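Long-range contacts in ferric-siderophore receptor protein (Streptomyces coelicolor, PDB 2X4L), which probably binds ferric siderophores outside the cell membrane and hands them on for import: residues W29-D34 with V143-F148; V54-F59 with E299-Y304; K43-I48 with P111-T116; D149-Q154 with L222-A227. All coordinates share one frame; numbering follows the deposited sequence.

Contact 1 (W29-D34 with V143-F148)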
loop_
_atom_site.group_PDB
_atom_site.type_symbol
_atom_site.label_atom_id
_atom_site.label_comp_id
_atom_site.label_asym_id
_atom_site.label_seq_id
_atom_site.Cartn_x
_atom_site.Cartn_y
_atom_site.Cartn_z
ATOM N N TRP A 29 27.693 -1.682 -4.970
ATOM C CA TRP A 29 26.320 -1.224 -4.994
ATOM C C TRP A 29 26.108 -0.186 -3.932
ATOM O O TRP A 29 26.555 -0.383 -2.777
ATOM C CB TRP A 29 25.433 -2.446 -4.605
ATOM C CG TRP A 29 23.930 -2.073 -4.423
ATOM C CD1 TRP A 29 22.993 -1.804 -5.424
ATOM C CD2 TRP A 29 23.206 -1.936 -3.189
ATOM N NE1 TRP A 29 21.785 -1.552 -4.883
ATOM C CE2 TRP A 29 21.894 -1.583 -3.524
ATOM C CE3 TRP A 29 23.549 -2.058 -1.825
ATOM C CZ2 TRP A 29 20.913 -1.405 -2.568
ATOM C CZ3 TRP A 29 22.484 -1.895 -0.832
ATOM C CH2 TRP A 29 21.244 -1.538 -1.236
ATOM N N SER A 30 25.397 0.894 -4.285
ATOM C CA SER A 30 25.134 1.990 -3.342
ATOM C C SER A 30 23.655 2.396 -3.501
ATOM O O SER A 30 23.106 2.473 -4.632
ATOM C CB SER A 30 26.116 3.132 -3.675
ATOM O OG SER A 30 25.865 4.246 -2.866
ATOM N N PHE A 31 22.981 2.696 -2.402
ATOM C CA PHE A 31 21.666 3.314 -2.498
ATOM C C PHE A 31 21.421 4.241 -1.321
ATOM O O PHE A 31 21.567 3.833 -0.159
ATOM C CB PHE A 31 20.580 2.233 -2.496
ATOM C CG PHE A 31 19.198 2.781 -2.811
ATOM C CD1 PHE A 31 18.897 3.147 -4.126
ATOM C CD2 PHE A 31 18.200 2.892 -1.813
ATOM C CE1 PHE A 31 17.638 3.649 -4.451
ATOM C CE2 PHE A 31 17.025 3.461 -2.125
ATOM C CZ PHE A 31 16.668 3.760 -3.406
ATOM N N LYS A 32 20.959 5.445 -1.581
ATOM C CA LYS A 32 20.621 6.387 -0.523
ATOM C C LYS A 32 19.081 6.322 -0.342
ATOM O O LYS A 32 18.355 6.642 -1.268
ATOM C CB LYS A 32 21.102 7.774 -0.884
ATOM C CG LYS A 32 20.766 8.815 0.224
ATOM C CD LYS A 32 21.249 10.291 -0.210
ATOM C CE LYS A 32 20.743 11.361 0.774
ATOM N NZ LYS A 32 21.689 11.620 1.945
ATOM N N ASP A 33 18.614 5.875 0.810
ATOM C CA ASP A 33 17.173 5.729 0.999
ATOM C C ASP A 33 16.440 6.977 1.513
ATOM O O ASP A 33 17.044 8.092 1.547
ATOM C CB ASP A 33 16.855 4.524 1.945
ATOM C CG ASP A 33 17.112 4.830 3.455
ATOM O OD1 ASP A 33 17.486 5.995 3.773
ATOM O OD2 ASP A 33 16.858 3.996 4.307
ATOM N N ASP A 34 15.180 6.833 1.863
ATOM C CA ASP A 34 14.350 8.019 2.187
ATOM C C ASP A 34 14.472 8.467 3.626
ATOM O O ASP A 34 13.769 9.465 4.056
ATOM C CB ASP A 34 12.881 7.760 1.871
ATOM C CG ASP A 34 12.656 7.706 0.391
ATOM O OD1 ASP A 34 13.431 8.338 -0.401
ATOM O OD2 ASP A 34 11.615 7.130 0.023
ATOM N N VAL A 143 17.119 -0.433 4.122
ATOM C CA VAL A 143 16.733 0.599 3.157
ATOM C C VAL A 143 15.223 0.820 3.371
ATOM O O VAL A 143 14.437 -0.166 3.387
ATOM C CB VAL A 143 16.979 0.081 1.686
ATOM C CG1 VAL A 143 16.246 0.984 0.709
ATOM C CG2 VAL A 143 18.465 0.030 1.336
ATOM N N ALA A 144 14.845 2.066 3.638
ATOM C CA ALA A 144 13.432 2.410 3.788
ATOM C C ALA A 144 12.988 3.318 2.595
ATOM O O ALA A 144 13.619 4.328 2.299
ATOM C CB ALA A 144 13.210 3.118 5.074
ATOM N N ILE A 145 11.842 3.014 2.051
ATOM C CA ILE A 145 11.167 3.798 1.067
ATOM C C ILE A 145 9.960 4.451 1.693
ATOM O O ILE A 145 9.114 3.797 2.292
ATOM C CB ILE A 145 10.753 3.012 -0.141
ATOM C CG1 ILE A 145 11.986 2.305 -0.817
ATOM C CG2 ILE A 145 10.035 3.925 -1.191
ATOM C CD1 ILE A 145 13.050 3.326 -1.326
ATOM N N SER A 146 9.939 5.775 1.698
ATOM C CA SER A 146 8.867 6.507 2.401
ATOM C C SER A 146 7.563 6.578 1.632
ATOM O O SER A 146 7.495 6.859 0.454
ATOM C CB SER A 146 9.282 7.955 2.753
ATOM O OG SER A 146 8.162 8.549 3.484
ATOM N N VAL A 147 6.523 6.203 2.368
ATOM C CA VAL A 147 5.139 6.322 1.902
ATOM C C VAL A 147 4.328 7.217 2.891
ATOM O O VAL A 147 3.110 6.918 3.167
ATOM C CB VAL A 147 4.463 4.948 1.706
ATOM C CG1 VAL A 147 5.124 4.193 0.583
ATOM C CG2 VAL A 147 4.526 4.100 3.004
ATOM N N PHE A 148 4.994 8.251 3.372
ATOM C CA PHE A 148 4.399 9.252 4.316
ATOM C C PHE A 148 4.257 10.614 3.630
ATOM O O PHE A 148 5.271 11.166 3.213
ATOM C CB PHE A 148 5.300 9.408 5.580
ATOM C CG PHE A 148 4.750 10.388 6.597
ATOM C CD1 PHE A 148 3.426 10.343 7.113
ATOM C CD2 PHE A 148 5.589 11.379 7.066
ATOM C CE1 PHE A 148 3.001 11.288 8.040
ATOM C CE2 PHE A 148 5.158 12.321 7.955
ATOM C CZ PHE A 148 3.878 12.300 8.448
HETATM O O HOH W 1 9.280 8.046 -1.310
#
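D33 and D34 both bring a carboxylate to the backbone of V143-F148, each taking one N-H, and together they illustrate how acidic side chains can satisfy a strand edge. D33 OD2 accepts from A144 N at 2.9 Å on its anti side, with the donor 28° out of the carboxylate plane. It reaches there because CG stands between the backbone N and the carbonyl carbon (chi1 77°). Next along, D34 N donates to A144 O at 3.0 Å. D34 OD2 then offers its anti lone pair to S146 N at 2.7 Å, and a water links the same oxygen to S146 O. Strand 142-146 is the outermost strand on one side of the five-stranded parallel sheet, so these bonds occupy its outer edge, while its inner edge pairs with strand 113-118. Beyond the polar row the aromatic side chains of strand 29-32 take over. F31 crosses V143 at about a right angle, with CD2 3.7 Å from V143 CG1, while the methyl I145 CD1 sits at the ring edge, 4.1 Å from F31 CE2. W29 and V143 approach from opposite directions, and V143 CG2 lies near the indole plane, 4.1 Å from W29 CH2. Outside the contact, R158 of helix 153-165 forms a salt bridge with D34 OD1, R35 pairs with D33 OD2, and S165 binds W29 NE1.

Contact 2 (V54-F59 with E299-Y304)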
loop_
_atom_site.group_PDB
_atom_site.type_symbol
_atom_site.label_atom_id
_atom_site.label_comp_id
_atom_site.label_asym_id
_atom_site.label_seq_id
_atom_site.Cartn_x
_atom_site.Cartn_y
_atom_site.Cartn_z
ATOM N N VAL A 54 6.962 -4.854 -0.370
ATOM C CA VAL A 54 8.169 -4.402 -1.085
ATOM C C VAL A 54 8.739 -5.533 -1.941
ATOM O O VAL A 54 9.049 -5.379 -3.149
ATOM C CB VAL A 54 9.229 -3.878 -0.091
ATOM C CG1 VAL A 54 10.580 -3.617 -0.820
ATOM C CG2 VAL A 54 8.688 -2.585 0.537
ATOM N N ALA A 55 8.757 -6.773 -1.392
ATOM C CA ALA A 55 9.168 -7.941 -2.253
ATOM C C ALA A 55 8.236 -8.057 -3.455
ATOM O O ALA A 55 8.707 -8.377 -4.571
ATOM C CB ALA A 55 9.073 -9.218 -1.416
ATOM N N ALA A 56 6.927 -7.793 -3.271
ATOM C CA ALA A 56 5.966 -7.932 -4.376
ATOM C C ALA A 56 6.349 -6.928 -5.477
ATOM O O ALA A 56 6.311 -7.243 -6.718
ATOM C CB ALA A 56 4.549 -7.721 -3.855
ATOM N N ALA A 57 6.713 -5.706 -5.047
ATOM C CA ALA A 57 7.119 -4.665 -6.059
ATOM C C ALA A 57 8.398 -5.064 -6.786
ATOM O O ALA A 57 8.445 -5.014 -8.043
ATOM C CB ALA A 57 7.333 -3.319 -5.370
ATOM N N LEU A 58 9.386 -5.483 -6.011
ATOM C CA LEU A 58 10.664 -5.864 -6.629
ATOM C C LEU A 58 10.457 -7.040 -7.588
ATOM O O LEU A 58 11.096 -7.042 -8.672
ATOM C CB LEU A 58 11.667 -6.313 -5.554
ATOM C CG LEU A 58 12.114 -5.122 -4.739
ATOM C CD1 LEU A 58 12.984 -5.507 -3.544
ATOM C CD2 LEU A 58 12.917 -4.137 -5.585
ATOM N N PHE A 59 9.574 -7.998 -7.260
ATOM C CA PHE A 59 9.276 -9.121 -8.152
ATOM C C PHE A 59 8.832 -8.625 -9.550
ATOM O O PHE A 59 9.230 -9.243 -10.597
ATOM C CB PHE A 59 8.169 -9.967 -7.537
ATOM C CG PHE A 59 7.839 -11.189 -8.361
ATOM C CD1 PHE A 59 8.571 -12.378 -8.195
ATOM C CD2 PHE A 59 6.837 -11.140 -9.320
ATOM C CE1 PHE A 59 8.288 -13.462 -8.977
ATOM C CE2 PHE A 59 6.550 -12.272 -10.150
ATOM C CZ PHE A 59 7.298 -13.443 -9.933
ATOM N N GLU A 299 -1.782 0.242 1.437
ATOM C CA GLU A 299 -0.321 -0.046 1.246
ATOM C C GLU A 299 -0.140 -0.473 -0.210
ATOM O O GLU A 299 -0.024 -1.684 -0.509
ATOM C CB GLU A 299 0.131 -1.175 2.142
ATOM C CG GLU A 299 0.049 -0.725 3.633
ATOM C CD GLU A 299 0.686 -1.728 4.555
ATOM O OE1 GLU A 299 1.816 -2.185 4.291
ATOM O OE2 GLU A 299 0.016 -2.112 5.560
ATOM N N PRO A 300 -0.142 0.449 -1.163
ATOM C CA PRO A 300 0.131 0.057 -2.559
ATOM C C PRO A 300 1.432 -0.717 -2.608
ATOM O O PRO A 300 2.399 -0.448 -1.853
ATOM C CB PRO A 300 0.311 1.414 -3.288
ATOM C CG PRO A 300 -0.596 2.339 -2.454
ATOM C CD PRO A 300 -0.342 1.924 -1.015
ATOM N N ILE A 301 1.454 -1.710 -3.502
ATOM C CA ILE A 301 2.700 -2.389 -3.874
ATOM C C ILE A 301 3.329 -1.452 -4.875
ATOM O O ILE A 301 2.760 -1.101 -5.917
ATOM C CB ILE A 301 2.388 -3.729 -4.531
ATOM C CG1 ILE A 301 1.688 -4.686 -3.540
ATOM C CG2 ILE A 301 3.649 -4.302 -5.145
ATOM C CD1 ILE A 301 0.987 -5.895 -4.271
ATOM N N LEU A 302 4.538 -1.022 -4.544
ATOM C CA LEU A 302 5.200 0.089 -5.255
ATOM C C LEU A 302 5.874 -0.316 -6.615
ATOM O O LEU A 302 7.056 -0.037 -6.839
ATOM C CB LEU A 302 6.133 0.780 -4.291
ATOM C CG LEU A 302 5.468 1.459 -3.083
ATOM C CD1 LEU A 302 6.519 1.861 -2.058
ATOM C CD2 LEU A 302 4.629 2.623 -3.558
ATOM N N SER A 303 5.085 -1.002 -7.455
ATOM C CA SER A 303 5.419 -1.185 -8.862
ATOM C C SER A 303 4.344 -0.520 -9.698
ATOM O O SER A 303 3.207 -0.408 -9.305
ATOM C CB SER A 303 5.558 -2.641 -9.287
ATOM O OG SER A 303 4.312 -3.273 -9.157
ATOM N N TYR A 304 4.750 -0.036 -10.868
ATOM C CA TYR A 304 3.704 0.525 -11.749
ATOM C C TYR A 304 2.660 -0.506 -12.071
ATOM O O TYR A 304 1.444 -0.152 -12.104
ATOM C CB TYR A 304 4.324 1.160 -13.044
ATOM C CG TYR A 304 5.159 2.378 -12.697
ATOM C CD1 TYR A 304 4.563 3.589 -12.293
ATOM C CD2 TYR A 304 6.571 2.287 -12.668
ATOM C CE1 TYR A 304 5.351 4.708 -11.906
ATOM C CE2 TYR A 304 7.333 3.384 -12.297
ATOM C CZ TYR A 304 6.738 4.579 -11.982
ATOM O OH TYR A 304 7.493 5.636 -11.595
#
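I301 reaches A56 and A57 through both of its branches: chi1 of -64° sets CG2 anti to the backbone N, and chi2 of 164° extends CD1 along the helix surface. CG2 presses closest, 3.4 Å from A57 N, and also lies 3.8 Å from A56 CB. CD1 adds a second touch, 4.0 Å from A56 CB. The two alanines present only methyls here, which lets the loop come up against the helix backbone itself. In return A57 CB bears on the peptide that follows L302, 3.6 Å from L302 C. That peptide is presented by an inverse gamma turn centred on L302 and closed by the bond from S303 N to I301 O, 2.8 Å long. S303 comes next, its CB 3.9 Å from A57 O. With chi1 of 65°, its OG lies between the backbone N and the carbonyl carbon, where it caps K306 N at the start of helix 304-320 and also bonds D60. The side-chain atoms that touch are all carbons, several lying against backbone, and every touching residue is buried, while S303 OG finds its partners beside them. The contact joins helix 52-60, which follows a strand of the parallel sheet, to the loop after strand 293-296 of the mixed sheet, consistent with a meeting of the two lobes expected of the bilobal solute-binding protein fold.

Contact 3 (K43-I48 with P111-T116)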
loop_
_atom_site.group_PDB
_atom_site.type_symbol
_atom_site.label_atom_id
_atom_site.label_comp_id
_atom_site.label_asym_id
_atom_site.label_seq_id
_atom_site.Cartn_x
_atom_site.Cartn_y
_atom_site.Cartn_z
ATOM N N LYS A 43 29.280 -5.647 -3.264
ATOM C CA LYS A 43 28.634 -6.274 -4.406
ATOM C C LYS A 43 27.172 -5.999 -4.283
ATOM O O LYS A 43 26.726 -5.715 -3.172
ATOM C CB LYS A 43 28.849 -7.760 -4.407
ATOM C CG LYS A 43 28.376 -8.418 -3.175
ATOM C CD LYS A 43 28.512 -9.969 -3.320
ATOM C CE LYS A 43 27.464 -10.717 -2.490
ATOM N NZ LYS A 43 26.057 -10.369 -2.967
ATOM N N VAL A 44 26.425 -6.192 -5.376
ATOM C CA VAL A 44 24.976 -6.061 -5.350
ATOM C C VAL A 44 24.436 -7.172 -4.464
ATOM O O VAL A 44 24.784 -8.348 -4.657
ATOM C CB VAL A 44 24.363 -6.177 -6.789
ATOM C CG1 VAL A 44 22.858 -6.125 -6.745
ATOM C CG2 VAL A 44 24.881 -5.016 -7.670
ATOM N N PRO A 45 23.570 -6.843 -3.484
ATOM C CA PRO A 45 23.110 -7.959 -2.562
ATOM C C PRO A 45 22.319 -9.020 -3.296
ATOM O O PRO A 45 21.388 -8.698 -4.040
ATOM C CB PRO A 45 22.259 -7.254 -1.517
ATOM C CG PRO A 45 21.965 -5.855 -2.044
ATOM C CD PRO A 45 23.051 -5.518 -3.116
ATOM N N ALA A 46 22.709 -10.252 -3.086
ATOM C CA ALA A 46 22.097 -11.409 -3.617
ATOM C C ALA A 46 21.009 -11.861 -2.640
ATOM O O ALA A 46 20.044 -12.503 -3.080
ATOM C CB ALA A 46 23.156 -12.479 -3.703
ATOM N N ASN A 47 21.187 -11.594 -1.324
ATOM C CA ASN A 47 20.213 -12.149 -0.288
ATOM C C ASN A 47 19.443 -11.021 0.324
ATOM O O ASN A 47 19.832 -10.458 1.362
ATOM C CB ASN A 47 20.986 -12.884 0.810
ATOM C CG ASN A 47 21.738 -14.114 0.311
ATOM O OD1 ASN A 47 21.575 -14.563 -0.825
ATOM N ND2 ASN A 47 22.584 -14.624 1.131
ATOM N N ILE A 48 18.329 -10.662 -0.310
ATOM C CA ILE A 48 17.526 -9.555 0.069
ATOM C C ILE A 48 16.377 -10.085 0.946
ATOM O O ILE A 48 15.782 -11.143 0.629
ATOM C CB ILE A 48 16.913 -8.901 -1.224
ATOM C CG1 ILE A 48 18.045 -8.357 -2.108
ATOM C CG2 ILE A 48 15.909 -7.785 -0.817
ATOM C CD1 ILE A 48 17.490 -7.946 -3.474
ATOM N N PRO A 111 21.357 -12.641 5.379
ATOM C CA PRO A 111 20.804 -11.468 4.736
ATOM C C PRO A 111 21.859 -10.418 4.446
ATOM O O PRO A 111 22.783 -10.179 5.265
ATOM C CB PRO A 111 19.778 -10.917 5.763
ATOM C CG PRO A 111 20.332 -11.382 7.074
ATOM C CD PRO A 111 20.931 -12.733 6.787
ATOM N N GLU A 112 21.729 -9.766 3.303
ATOM C CA GLU A 112 22.666 -8.696 2.864
ATOM C C GLU A 112 22.027 -7.302 2.931
ATOM O O GLU A 112 22.701 -6.300 3.063
ATOM C CB GLU A 112 23.258 -8.991 1.480
ATOM C CG GLU A 112 24.295 -10.138 1.567
ATOM C CD GLU A 112 24.579 -10.765 0.268
ATOM O OE1 GLU A 112 23.758 -10.881 -0.636
ATOM O OE2 GLU A 112 25.723 -11.290 0.196
ATOM N N VAL A 113 20.703 -7.229 2.840
ATOM C CA VAL A 113 19.992 -5.942 3.018
ATOM C C VAL A 113 18.565 -6.322 3.357
ATOM O O VAL A 113 18.007 -7.301 2.870
ATOM C CB VAL A 113 20.091 -5.046 1.693
ATOM C CG1 VAL A 113 19.306 -5.710 0.513
ATOM C CG2 VAL A 113 19.641 -3.597 1.954
ATOM N N LEU A 114 17.972 -5.502 4.205
ATOM C CA LEU A 114 16.511 -5.539 4.531
ATOM C C LEU A 114 15.871 -4.284 3.937
ATOM O O LEU A 114 16.386 -3.160 4.039
ATOM C CB LEU A 114 16.379 -5.536 6.060
ATOM C CG LEU A 114 14.926 -5.593 6.508
ATOM C CD1 LEU A 114 14.758 -6.429 7.802
ATOM C CD2 LEU A 114 14.357 -4.170 6.756
ATOM N N ILE A 115 14.721 -4.478 3.300
ATOM C CA ILE A 115 14.072 -3.344 2.567
ATOM C C ILE A 115 12.600 -3.283 3.023
ATOM O O ILE A 115 11.900 -4.313 2.944
ATOM C CB ILE A 115 14.150 -3.561 1.038
ATOM C CG1 ILE A 115 15.592 -3.952 0.610
ATOM C CG2 ILE A 115 13.601 -2.260 0.299
ATOM C CD1 ILE A 115 15.702 -4.058 -0.950
ATOM N N THR A 116 12.151 -2.128 3.426
ATOM C CA THR A 116 10.750 -1.953 3.766
ATOM C C THR A 116 10.315 -0.537 3.512
ATOM O O THR A 116 11.125 0.297 3.008
ATOM C CB THR A 116 10.548 -2.398 5.234
ATOM O OG1 THR A 116 9.118 -2.469 5.508
ATOM C CG2 THR A 116 11.230 -1.463 6.300
#
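E112 OE1 is gripped by two consecutive backbone N-H groups, those of A46 and N47, which reach it from opposite faces of the carboxylate. A46 N lies 2.7 Å from E112 OE1, nearly along the C-O axis, though its N-H is bent to 134°. N47 N stands 2.8 Å from E112 OE1, on the anti side. The principle at work is a side chain anchoring the entry to a strand: one residue further on, I48 bridges V113 in parallel fashion, so strand 48-51 begins beside strand 113-118 in the five-stranded parallel sheet. A straighter backbone bond, E112 N to N47 O at 2.8 Å, fixes the same corner from the other direction. Above the carboxylate the N47 amide is stacked, the planes 27° apart, while its OD1 is held by K66. Two such N-H donors and a lysine would be expected to favour the charged form of E112. Inward the contact turns apolar. P45 CG packs 3.7 Å from V113 CG1, with W29 lying against both residues, and I48 CG2 meets I115 CD1, also at 3.7 Å. The V113 N-H is buried here without a partner. On the solvent side K43 bends at its last torsion, forming a salt bridge with E112 OE2 at 3.3 Å from K43 NZ, and the same NZ donates to V44 O at 2.9 Å from 38° above the carbonyl plane.

Contact 4 (D149-Q154 with L222-A227)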
loop_
_atom_site.group_PDB
_atom_site.type_symbol
_atom_site.label_atom_id
_atom_site.label_comp_id
_atom_site.label_asym_id
_atom_site.label_seq_id
_atom_site.Cartn_x
_atom_site.Cartn_y
_atom_site.Cartn_z
ATOM N N ASP A 149 3.033 11.158 3.569
ATOM C CA ASP A 149 2.924 12.638 3.381
ATOM C C ASP A 149 3.548 13.025 2.045
ATOM O O ASP A 149 4.351 13.994 1.918
ATOM C CB ASP A 149 3.557 13.398 4.562
ATOM C CG ASP A 149 3.023 14.823 4.694
ATOM O OD1 ASP A 149 2.039 15.223 4.069
ATOM O OD2 ASP A 149 3.696 15.599 5.458
ATOM N N ARG A 150 3.169 12.290 1.011
ATOM C CA ARG A 150 3.612 12.569 -0.357
ATOM C C ARG A 150 2.689 11.833 -1.338
ATOM O O ARG A 150 1.912 10.983 -0.910
ATOM C CB ARG A 150 5.052 12.130 -0.589
ATOM C CG ARG A 150 5.229 10.604 -0.422
ATOM C CD ARG A 150 6.720 10.159 -0.199
ATOM N NE ARG A 150 7.270 10.811 0.961
ATOM C CZ ARG A 150 8.600 10.989 1.110
ATOM N NH1 ARG A 150 9.454 10.580 0.179
ATOM N NH2 ARG A 150 9.065 11.605 2.205
ATOM N N GLN A 151 2.781 12.121 -2.651
ATOM C CA GLN A 151 1.993 11.426 -3.604
ATOM C C GLN A 151 2.672 10.190 -4.080
ATOM O O GLN A 151 3.886 10.100 -4.112
ATOM C CB GLN A 151 1.725 12.322 -4.817
ATOM C CG GLN A 151 0.807 13.514 -4.432
ATOM C CD GLN A 151 0.587 14.444 -5.577
ATOM O OE1 GLN A 151 0.536 14.049 -6.737
ATOM N NE2 GLN A 151 0.338 15.723 -5.232
ATOM N N LEU A 152 1.841 9.237 -4.457
ATOM C CA LEU A 152 2.245 7.906 -4.887
ATOM C C LEU A 152 3.376 7.866 -5.931
ATOM O O LEU A 152 4.133 6.989 -5.954
ATOM C CB LEU A 152 1.028 7.182 -5.425
ATOM C CG LEU A 152 1.098 5.744 -5.872
ATOM C CD1 LEU A 152 1.556 4.798 -4.736
ATOM C CD2 LEU A 152 -0.131 5.232 -6.588
ATOM N N THR A 153 3.400 8.844 -6.811
ATOM C CA THR A 153 4.384 8.842 -7.872
ATOM C C THR A 153 5.808 8.917 -7.296
ATOM O O THR A 153 6.701 8.434 -7.895
ATOM C CB THR A 153 4.117 10.029 -8.838
ATOM O OG1 THR A 153 3.836 11.140 -8.053
ATOM C CG2 THR A 153 2.927 9.727 -9.742
ATOM N N GLN A 154 5.931 9.512 -6.113
ATOM C CA GLN A 154 7.203 9.617 -5.412
ATOM C C GLN A 154 7.796 8.240 -5.138
ATOM O O GLN A 154 8.759 7.837 -5.791
ATOM C CB GLN A 154 7.032 10.387 -4.101
ATOM C CG GLN A 154 8.332 10.633 -3.352
ATOM C CD GLN A 154 8.509 12.085 -2.953
ATOM O OE1 GLN A 154 7.535 12.827 -2.824
ATOM N NE2 GLN A 154 9.755 12.496 -2.754
ATOM N N LEU A 222 -4.182 8.190 -1.732
ATOM C CA LEU A 222 -5.228 9.210 -1.673
ATOM C C LEU A 222 -4.724 10.566 -2.067
ATOM O O LEU A 222 -5.440 11.307 -2.697
ATOM C CB LEU A 222 -5.929 9.228 -0.309
ATOM C CG LEU A 222 -6.452 7.895 0.159
ATOM C CD1 LEU A 222 -7.157 8.106 1.537
ATOM C CD2 LEU A 222 -7.421 7.288 -0.877
ATOM N N GLU A 223 -3.474 10.934 -1.677
ATOM C CA GLU A 223 -2.960 12.264 -2.038
ATOM C C GLU A 223 -2.849 12.331 -3.544
ATOM O O GLU A 223 -3.157 13.407 -4.157
ATOM C CB GLU A 223 -1.566 12.517 -1.394
ATOM C CG GLU A 223 -1.685 12.913 0.059
ATOM C CD GLU A 223 -0.425 13.589 0.526
ATOM O OE1 GLU A 223 0.391 14.084 -0.364
ATOM O OE2 GLU A 223 -0.220 13.670 1.789
ATOM N N TYR A 224 -2.459 11.227 -4.198
ATOM C CA TYR A 224 -2.314 11.269 -5.647
ATOM C C TYR A 224 -3.726 11.339 -6.318
ATOM O O TYR A 224 -3.937 12.168 -7.216
ATOM C CB TYR A 224 -1.545 10.023 -6.145
ATOM C CG TYR A 224 -1.264 10.024 -7.611
ATOM C CD1 TYR A 224 -0.717 11.095 -8.230
ATOM C CD2 TYR A 224 -1.473 8.831 -8.390
ATOM C CE1 TYR A 224 -0.355 11.063 -9.573
ATOM C CE2 TYR A 224 -1.207 8.864 -9.747
ATOM C CZ TYR A 224 -0.576 9.913 -10.310
ATOM O OH TYR A 224 -0.194 9.991 -11.717
ATOM N N PHE A 225 -4.635 10.502 -5.861
ATOM C CA PHE A 225 -6.010 10.505 -6.429
ATOM C C PHE A 225 -6.630 11.920 -6.275
ATOM O O PHE A 225 -7.276 12.455 -7.210
ATOM C CB PHE A 225 -6.934 9.478 -5.720
ATOM C CG PHE A 225 -6.464 8.068 -5.798
ATOM C CD1 PHE A 225 -5.641 7.614 -6.804
ATOM C CD2 PHE A 225 -6.892 7.206 -4.781
ATOM C CE1 PHE A 225 -5.190 6.252 -6.833
ATOM C CE2 PHE A 225 -6.493 5.884 -4.753
ATOM C CZ PHE A 225 -5.689 5.396 -5.773
ATOM N N LYS A 226 -6.435 12.533 -5.113
ATOM C CA LYS A 226 -6.902 13.925 -4.891
ATOM C C LYS A 226 -6.277 14.921 -5.866
ATOM O O LYS A 226 -6.964 15.767 -6.426
ATOM C CB LYS A 226 -6.647 14.364 -3.437
ATOM C CG LYS A 226 -7.184 15.793 -3.168
ATOM C CD LYS A 226 -7.147 16.239 -1.712
ATOM C CE LYS A 226 -8.209 17.423 -1.332
ATOM N NZ LYS A 226 -9.687 17.106 -1.005
ATOM N N ALA A 227 -4.978 14.781 -6.087
ATOM C CA ALA A 227 -4.252 15.667 -7.026
ATOM C C ALA A 227 -4.807 15.511 -8.427
ATOM O O ALA A 227 -4.794 16.504 -9.203
ATOM C CB ALA A 227 -2.754 15.318 -6.955
HETATM O O HOH W 2 2.098 15.896 0.836
HETATM O O HOH W 3 -0.416 16.089 -2.006
#
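Q151 and Y224 mark the closest backbone approach, 4.8 Å between their CA atoms, where the chain entering helix 153-165 passes along one flank of helix 220-227. Y224 carries much of the packing: chi1 of -176° holds its ring anti to the backbone N, and T153 CG2 settles over one face, 3.5 Å from CE1 of Y224. In the plane of that ring, at its edge, Q151 OE1 lies 3.5 Å from Y224 CD1. The extended Q151 chain also rests its amide on the methyl of A227. Nearer the backbone, L152 CB meets Y224 CB at 3.9 Å. Y224 reaches on to A186 of the long helix 173-195, and T153 to F182 of the same helix, which probably connects the two lobes, as in relatives of this family. The other end is polar. E223 sets its carboxylate against the R150 peptide, OE1 being 3.4 Å from R150 C, while its OE2 accepts from L218 N. One water donates to E223 OE1 at 2.7 Å and is weakly bound by Q151 NE2; a second water also lies at this oxygen. D149 OD1 stands 3.6 Å from E223 OE2, with the carboxylate planes 86° apart. Such proximity of like charges would probably raise the proton affinity of one of the acids, an effect that the L218 N-H and the waters around E223 should partly offset.

From the N terminus, W29-D34 opens contact 1, and K43-I48 soon opens contact 3. V54-F59 then opens contact 2. Contact 3 closes first, at P111-T116, lying wholly within the loop that contact 1 closes at V143-F148. Contact 4 opens immediately afterwards at D149 and closes at L222-A227, so it follows contacts 1 and 3 in series. Contact 2 closes last, at E299-Y304, enclosing contact 4 and crossing contacts 1 and 3. Contact 3 pairs two strands of the five-stranded parallel sheet, and contact 1 ties the N-terminal hairpin to its edge strand; contacts 2 and 4 join that region to the part containing the mixed sheet. L302 of contact 2 touches V147 of contact 1 and L152 of contact 4.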